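Glycoside hydrolase family 16 protein (Akkermansia muciniphila, PDB 6T2N) probably cleaves internal beta-galactosidic linkages in mucin O-glycans, an endo-acting step that initiates mucin breakdown. Local coordinates at residues D191-T196 with V215-L220; F197-D202 with A209-T214. One frame throughout, in Å; residues are numbered along the deposited sequence.

How the interactions relate
Both interactions belong to one antiparallel pair, strand 192-198 with strand 211-216. Interaction 2 lies nearer the connecting loop and interaction 1 at the other end of the strands, their centres about 18 Å apart; a probable backbone hydrogen bond from G213 N to S195 O (2.8 Å) joins the two. Each is partly buried, with one face against the facing sheet. There the chemistry differs: V193, V215, I217 and L220 make interaction 1 aliphatic, whereas F197 and R211 bring a ring and a long polar chain to interaction 2. Beyond the paired strands, an aspartate carboxylate grips a turn in 215-220, while backbone bonding and small side chains hold 197-202 to 209-214.

Interaction 1: D191-T196 with V215-L220; sequences DVVYST and VKIENL
D191 grips the end of 215-220 with both its backbone and its side chain. Its carbonyl O takes the N-H of I217 (2.7 Å), nearly in line with the C=O bond, while its carboxylate receives two successive amides of the turn that follows. L220 N reaches OD1 at 3.2 Å, from above the carboxylate plane (50° out of it), and N219 N gives a weak bond to OD2. CG stands beside the backbone N (chi1 -74°), which carries the carboxylate to these amides. Aspartate suits the place: its short chain carries two acceptors to adjacent N-H groups. Cutting the side chain back to an alanine is likely to leave the N-H groups of N219 and L220 without these acceptors and the turn freer to shift.

Further along, V193 and V215 form a hydrogen-bonded antiparallel pair, V193 N to V215 O at 2.8 Å and V215 N to V193 O at 2.9 Å. V192 and K216, the neighbouring non-hydrogen-bonded pair, project to the other face, where lysine can reach solvent. K216 runs past D191, its CE 4.0 Å from D191 CB, but its amine makes no salt bridge with the carboxylate.

Beta-branched V193 packs one methyl, CG2, against CD2 of L220 (3.8 Å), the two side chains crossing at about a right angle. With V215 and I217 they lie against Y227 and V240 of the facing sheet. Apolar packing of this kind, between two curved, mainly antiparallel sheets, is characteristic of the beta-jelly-roll sandwich of glycoside hydrolase family 16.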
ATOM      1  N   ASP A 191       8.132 -10.500 -12.714  1.00 76.72           N
ATOM      2  CA  ASP A 191       8.584 -11.474 -11.677  1.00 79.22           C
ATOM      3  C   ASP A 191       9.349 -10.759 -10.537  1.00 75.95           C
ATOM      4  O   ASP A 191       9.767 -11.425  -9.572  1.00 72.59           O
ATOM      5  CB  ASP A 191       9.413 -12.594 -12.322  1.00 82.50           C
ATOM      6  CG  ASP A 191       8.584 -13.598 -13.113  1.00 83.18           C
ATOM      7  OD1 ASP A 191       7.351 -13.546 -12.957  1.00 80.61           O
ATOM      8  OD2 ASP A 191       9.188 -14.432 -13.878  1.00 85.22           O
ATOM      9  N   VAL A 192       9.530  -9.443 -10.625  1.00 72.18           N
ATOM     10  CA  VAL A 192      10.268  -8.670  -9.596  1.00 68.28           C
ATOM     11  C   VAL A 192       9.269  -7.994  -8.661  1.00 65.13           C
ATOM     12  O   VAL A 192       8.398  -7.198  -9.164  1.00 64.91           O
ATOM     13  CB  VAL A 192      11.203  -7.625 -10.222  1.00 69.36           C
ATOM     14  CG1 VAL A 192      11.912  -6.824  -9.137  1.00 68.69           C
ATOM     15  CG2 VAL A 192      12.203  -8.237 -11.187  1.00 70.50           C
ATOM     16  N   VAL A 193       9.485  -8.251  -7.366  1.00 64.49           N
ATOM     17  CA  VAL A 193       8.898  -7.557  -6.181  1.00 62.48           C
ATOM     18  C   VAL A 193       9.869  -6.468  -5.706  1.00 62.14           C
ATOM     19  O   VAL A 193      11.023  -6.837  -5.308  1.00 62.26           O
ATOM     20  CB  VAL A 193       8.658  -8.533  -5.010  1.00 64.61           C
ATOM     21  CG1 VAL A 193       8.064  -7.827  -3.809  1.00 63.73           C
ATOM     22  CG2 VAL A 193       7.785  -9.719  -5.380  1.00 68.77           C
ATOM     23  N   TYR A 194       9.387  -5.214  -5.688  1.00 56.77           N
ATOM     24  CA  TYR A 194       9.990  -4.023  -5.049  1.00 53.80           C
ATOM     25  C   TYR A 194       9.350  -3.775  -3.693  1.00 54.36           C
ATOM     26  O   TYR A 194       8.151  -3.587  -3.656  1.00 60.66           O
ATOM     27  CB  TYR A 194       9.717  -2.781  -5.893  1.00 54.81           C
ATOM     28  CG  TYR A 194      10.487  -2.742  -7.185  1.00 59.55           C
ATOM     29  CD1 TYR A 194      10.010  -3.371  -8.329  1.00 60.80           C
ATOM     30  CD2 TYR A 194      11.715  -2.097  -7.266  1.00 60.73           C
ATOM     31  CE1 TYR A 194      10.736  -3.374  -9.514  1.00 62.49           C
ATOM     32  CE2 TYR A 194      12.447  -2.090  -8.444  1.00 63.64           C
ATOM     33  CZ  TYR A 194      11.962  -2.730  -9.576  1.00 64.94           C
ATOM     34  OH  TYR A 194      12.687  -2.713 -10.739  1.00 67.96           O
ATOM     35  N   SER A 195      10.133  -3.728  -2.620  1.00 56.88           N
ATOM     36  CA  SER A 195       9.759  -3.159  -1.295  1.00 53.89           C
ATOM     37  C   SER A 195      10.714  -2.007  -0.970  1.00 52.42           C
ATOM     38  O   SER A 195      11.908  -2.065  -1.392  1.00 49.63           O
ATOM     39  CB  SER A 195       9.778  -4.196  -0.250  1.00 55.98           C
ATOM     40  OG  SER A 195       9.452  -5.458  -0.827  1.00 56.91           O
ATOM     41  N   THR A 196      10.164  -0.929  -0.411  1.00 51.86           N
ATOM     42  CA  THR A 196      10.709   0.440  -0.611  1.00 52.23           C
ATOM     43  C   THR A 196      10.177   1.322   0.519  1.00 51.68           C
ATOM     44  O   THR A 196       9.017   1.173   0.880  1.00 49.60           O
ATOM     45  CB  THR A 196      10.488   0.922  -2.060  1.00 52.85           C
ATOM     46  OG1 THR A 196      11.210   0.130  -3.015  1.00 57.54           O
ATOM     47  CG2 THR A 196      10.999   2.317  -2.325  1.00 53.55           C
ATOM     48  N   VAL A 215      13.233  -8.666  -4.715  1.00 73.19           N
ATOM     49  CA  VAL A 215      13.497 -10.099  -5.037  1.00 74.58           C
ATOM     50  C   VAL A 215      12.742 -10.441  -6.328  1.00 75.09           C
ATOM     51  O   VAL A 215      11.654  -9.844  -6.587  1.00 73.28           O
ATOM     52  CB  VAL A 215      13.161 -11.051  -3.875  1.00 74.06           C
ATOM     53  CG1 VAL A 215      13.794 -10.576  -2.594  1.00 72.32           C
ATOM     54  CG2 VAL A 215      11.670 -11.224  -3.671  1.00 75.76           C
ATOM     55  N   LYS A 216      13.362 -11.303  -7.137  1.00 76.70           N
ATOM     56  CA  LYS A 216      12.755 -11.973  -8.306  1.00 76.75           C
ATOM     57  C   LYS A 216      12.079 -13.234  -7.765  1.00 76.66           C
ATOM     58  O   LYS A 216      12.753 -14.009  -7.089  1.00 76.84           O
ATOM     59  CB  LYS A 216      13.816 -12.268  -9.373  1.00 81.01           C
ATOM     60  CG  LYS A 216      13.261 -12.684 -10.733  1.00 88.14           C
ATOM     61  CD  LYS A 216      14.103 -12.322 -11.968  1.00 91.93           C
ATOM     62  CE  LYS A 216      13.260 -12.173 -13.231  1.00 94.23           C
ATOM     63  NZ  LYS A 216      13.856 -12.825 -14.429  1.00100.39           N
ATOM     64  N   ILE A 217      10.776 -13.398  -7.991  1.00 74.87           N
ATOM     65  CA  ILE A 217      10.101 -14.720  -7.870  1.00 74.68           C
ATOM     66  C   ILE A 217       9.642 -15.158  -9.272  1.00 76.03           C
ATOM     67  O   ILE A 217       8.951 -14.392  -9.932  1.00 73.90           O
ATOM     68  CB  ILE A 217       8.981 -14.618  -6.833  1.00 70.96           C
ATOM     69  CG1 ILE A 217       9.571 -14.416  -5.449  1.00 69.52           C
ATOM     70  CG2 ILE A 217       8.093 -15.847  -6.860  1.00 75.20           C
ATOM     71  CD1 ILE A 217       8.548 -14.034  -4.408  1.00 68.93           C
ATOM     72  N   GLU A 218      10.046 -16.338  -9.737  1.00 82.21           N
ATOM     73  CA  GLU A 218       9.772 -16.777 -11.131  1.00 88.11           C
ATOM     74  C   GLU A 218       8.301 -17.195 -11.259  1.00 87.25           C
ATOM     75  O   GLU A 218       7.813 -17.898 -10.366  1.00 88.93           O
ATOM     76  CB  GLU A 218      10.741 -17.875 -11.533  1.00 94.17           C
ATOM     77  CG  GLU A 218      11.639 -17.481 -12.682  1.00 98.47           C
ATOM     78  CD  GLU A 218      12.116 -18.754 -13.359  1.00108.77           C
ATOM     79  OE1 GLU A 218      12.773 -19.581 -12.682  1.00112.61           O
ATOM     80  OE2 GLU A 218      11.758 -18.966 -14.526  1.00114.51           O
ATOM     81  N   ASN A 219       7.621 -16.724 -12.312  1.00 86.07           N
ATOM     82  CA  ASN A 219       6.139 -16.752 -12.481  1.00 84.18           C
ATOM     83  C   ASN A 219       5.435 -16.352 -11.167  1.00 80.44           C
ATOM     84  O   ASN A 219       4.872 -17.208 -10.481  1.00 81.17           O
ATOM     85  CB  ASN A 219       5.709 -18.116 -13.012  1.00 88.63           C
ATOM     86  CG  ASN A 219       6.658 -18.688 -14.049  1.00 90.00           C
ATOM     87  OD1 ASN A 219       7.434 -19.587 -13.752  1.00 91.14           O
ATOM     88  ND2 ASN A 219       6.596 -18.188 -15.269  1.00 90.34           N
ATOM     89  N   LEU A 220       5.470 -15.072 -10.817  1.00 74.78           N
ATOM     90  CA  LEU A 220       5.029 -14.565  -9.492  1.00 73.89           C
ATOM     91  C   LEU A 220       3.508 -14.396  -9.525  1.00 71.55           C
ATOM     92  O   LEU A 220       2.832 -14.247  -8.439  1.00 68.09           O
ATOM     93  CB  LEU A 220       5.782 -13.247  -9.263  1.00 74.21           C
ATOM     94  CG  LEU A 220       5.195 -12.263  -8.259  1.00 73.41           C
ATOM     95  CD1 LEU A 220       5.399 -12.768  -6.842  1.00 72.54           C
ATOM     96  CD2 LEU A 220       5.812 -10.887  -8.452  1.00 73.14           C
TER

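Interaction 2: F197-D202 with A209-T214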
ATOM      1  N   PHE A 197      11.080   2.095   1.142  1.00 54.00           N
ATOM      2  CA  PHE A 197      10.777   3.101   2.189  1.00 52.20           C
ATOM      3  C   PHE A 197      11.079   4.492   1.632  1.00 52.32           C
ATOM      4  O   PHE A 197      12.018   4.627   0.818  1.00 53.45           O
ATOM      5  CB  PHE A 197      11.603   2.793   3.424  1.00 51.95           C
ATOM      6  CG  PHE A 197      11.263   1.406   3.970  1.00 52.55           C
ATOM      7  CD1 PHE A 197      10.296   1.241   4.877  1.00 50.96           C
ATOM      8  CD2 PHE A 197      12.130   0.331   3.670  1.00 56.88           C
ATOM      9  CE1 PHE A 197      10.194   0.025   5.507  1.00 52.41           C
ATOM     10  CE2 PHE A 197      12.030  -0.885   4.312  1.00 57.77           C
ATOM     11  CZ  PHE A 197      11.064  -1.031   5.236  1.00 54.79           C
ATOM     12  N   HIS A 198      10.234   5.459   1.957  1.00 50.00           N
ATOM     13  CA  HIS A 198      10.296   6.814   1.362  1.00 49.59           C
ATOM     14  C   HIS A 198      10.187   7.698   2.565  1.00 49.34           C
ATOM     15  O   HIS A 198       9.380   7.347   3.470  1.00 48.63           O
ATOM     16  CB  HIS A 198       9.137   7.175   0.401  1.00 53.52           C
ATOM     17  CG  HIS A 198       8.998   6.353  -0.836  1.00 54.31           C
ATOM     18  ND1 HIS A 198       9.642   6.681  -2.009  1.00 55.56           N
ATOM     19  CD2 HIS A 198       8.312   5.219  -1.077  1.00 53.64           C
ATOM     20  CE1 HIS A 198       9.363   5.794  -2.923  1.00 53.87           C
ATOM     21  NE2 HIS A 198       8.554   4.878  -2.373  1.00 53.79           N
ATOM     22  N   LEU A 199      10.971   8.765   2.545  1.00 52.30           N
ATOM     23  CA  LEU A 199      11.291   9.638   3.711  1.00 53.18           C
ATOM     24  C   LEU A 199      12.287  10.689   3.268  1.00 54.04           C
ATOM     25  O   LEU A 199      12.983  10.492   2.229  1.00 54.70           O
ATOM     26  CB  LEU A 199      11.865   8.853   4.893  1.00 53.90           C
ATOM     27  CG  LEU A 199      13.314   8.384   4.845  1.00 55.83           C
ATOM     28  CD1 LEU A 199      13.677   8.076   6.274  1.00 62.08           C
ATOM     29  CD2 LEU A 199      13.560   7.134   4.009  1.00 52.63           C
ATOM     30  N   SER A 200      12.317  11.795   3.974  1.00 55.53           N
ATOM     31  CA  SER A 200      13.223  12.877   3.571  1.00 60.75           C
ATOM     32  C   SER A 200      14.561  12.631   4.255  1.00 59.59           C
ATOM     33  O   SER A 200      14.649  11.863   5.209  1.00 56.12           O
ATOM     34  CB  SER A 200      12.649  14.204   3.849  1.00 64.86           C
ATOM     35  OG  SER A 200      13.023  14.615   5.141  1.00 73.20           O
ATOM     36  N   PRO A 201      15.649  13.182   3.695  1.00 59.87           N
ATOM     37  CA  PRO A 201      16.976  12.837   4.175  1.00 62.18           C
ATOM     38  C   PRO A 201      17.131  13.342   5.617  1.00 65.61           C
ATOM     39  O   PRO A 201      17.603  12.613   6.416  1.00 71.05           O
ATOM     40  CB  PRO A 201      17.919  13.444   3.133  1.00 61.56           C
ATOM     41  CG  PRO A 201      17.101  14.470   2.356  1.00 61.06           C
ATOM     42  CD  PRO A 201      15.651  14.112   2.556  1.00 60.54           C
ATOM     43  N   ASP A 202      16.678  14.547   5.917  1.00 67.88           N
ATOM     44  CA  ASP A 202      16.625  15.143   7.276  1.00 71.66           C
ATOM     45  C   ASP A 202      15.172  15.521   7.526  1.00 74.82           C
ATOM     46  O   ASP A 202      14.364  15.323   6.607  1.00 78.12           O
ATOM     47  CB  ASP A 202      17.486  16.390   7.256  1.00 76.39           C
ATOM     48  CG  ASP A 202      17.327  17.153   5.950  1.00 75.33           C
ATOM     49  OD1 ASP A 202      16.214  17.144   5.409  1.00 75.07           O
ATOM     50  OD2 ASP A 202      18.314  17.734   5.473  1.00 81.24           O
ATOM     51  N   ALA A 209      14.351  10.548  -0.079  1.00 61.91           N
ATOM     52  CA  ALA A 209      15.597   9.786   0.149  1.00 66.71           C
ATOM     53  C   ALA A 209      15.140   8.365   0.387  1.00 64.22           C
ATOM     54  O   ALA A 209      15.076   7.948   1.535  1.00 74.43           O
ATOM     55  CB  ALA A 209      16.407  10.315   1.319  1.00 68.73           C
ATOM     56  N   SER A 210      14.725   7.698  -0.668  1.00 62.95           N
ATOM     57  CA  SER A 210      14.081   6.375  -0.551  1.00 60.21           C
ATOM     58  C   SER A 210      15.186   5.328  -0.414  1.00 58.90           C
ATOM     59  O   SER A 210      16.333   5.598  -0.794  1.00 63.51           O
ATOM     60  CB  SER A 210      13.165   6.121  -1.713  1.00 59.34           C
ATOM     61  OG  SER A 210      13.934   5.773  -2.856  1.00 62.35           O
ATOM     62  N   ARG A 211      14.850   4.208   0.194  1.00 58.65           N
ATOM     63  CA  ARG A 211      15.688   2.993   0.300  1.00 59.92           C
ATOM     64  C   ARG A 211      14.794   1.826  -0.088  1.00 57.87           C
ATOM     65  O   ARG A 211      13.659   1.797   0.421  1.00 62.05           O
ATOM     66  CB  ARG A 211      16.184   2.874   1.736  1.00 63.07           C
ATOM     67  CG  ARG A 211      16.359   4.217   2.438  1.00 62.78           C
ATOM     68  CD  ARG A 211      17.218   4.040   3.673  1.00 66.54           C
ATOM     69  NE  ARG A 211      17.222   5.233   4.502  1.00 71.57           N
ATOM     70  CZ  ARG A 211      17.729   5.302   5.737  1.00 71.89           C
ATOM     71  NH1 ARG A 211      18.312   4.242   6.267  1.00 75.78           N
ATOM     72  NH2 ARG A 211      17.675   6.428   6.435  1.00 70.20           N
ATOM     73  N   GLY A 212      15.213   0.978  -1.022  1.00 53.96           N
ATOM     74  CA  GLY A 212      14.362  -0.136  -1.471  1.00 51.58           C
ATOM     75  C   GLY A 212      15.193  -1.313  -1.887  1.00 53.53           C
ATOM     76  O   GLY A 212      16.303  -1.124  -2.293  1.00 56.09           O
ATOM     77  N   GLY A 213      14.670  -2.514  -1.761  1.00 55.77           N
ATOM     78  CA  GLY A 213      15.290  -3.720  -2.331  1.00 57.62           C
ATOM     79  C   GLY A 213      14.319  -4.398  -3.263  1.00 56.54           C
ATOM     80  O   GLY A 213      13.260  -3.828  -3.502  1.00 56.12           O
ATOM     81  N   THR A 214      14.707  -5.552  -3.772  1.00 59.84           N
ATOM     82  CA  THR A 214      14.011  -6.331  -4.811  1.00 64.07           C
ATOM     83  C   THR A 214      14.229  -7.815  -4.507  1.00 69.89           C
ATOM     84  O   THR A 214      15.336  -8.169  -4.100  1.00 76.60           O
ATOM     85  CB  THR A 214      14.546  -5.965  -6.205  1.00 64.19           C
ATOM     86  OG1 THR A 214      15.529  -6.892  -6.696  1.00 65.17           O
ATOM     87  CG2 THR A 214      15.163  -4.593  -6.224  1.00 63.59           C
TER
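F197 and R211 form a hydrogen-bonded antiparallel pair: F197 N gives a straight bond to R211 O (2.7 Å, 180°), and R211 N returns one to F197 O at 2.9 Å. Past the strand end, A209 N bonds to L199 O (2.7 Å), extending the backbone contact into the loop. A209 CB then rests against CB of P201, 3.9 Å away, a fit for a small methyl beside a rigid ring. CG of L199 lies between its backbone N and carbonyl carbon (chi1 76°), which swings CD2 toward 209-211 to meet the R211 guanidinium obliquely, 4.2 Å from NE. S210 brings its CB to 3.6 Å from H198 ND1, again obliquely.

The second shell fixes the larger groups. H198 is held at both ring nitrogens, ND1 by D208 and NE2 by D181, the latter in the E-x-D-x-x-E sequence motif of family 16, so ring rotation is restrained. R211, extended from CG to NE, bonds through NH1 to T252, while the side chains of R211 and F197 both touch K246 and I248 of strand 243-249.

Main-chain atoms thus carry the bonding here, sparing side chains for outside partners: apolar F197 for the facing sheet, H198 and R211 for side-chain oxygens.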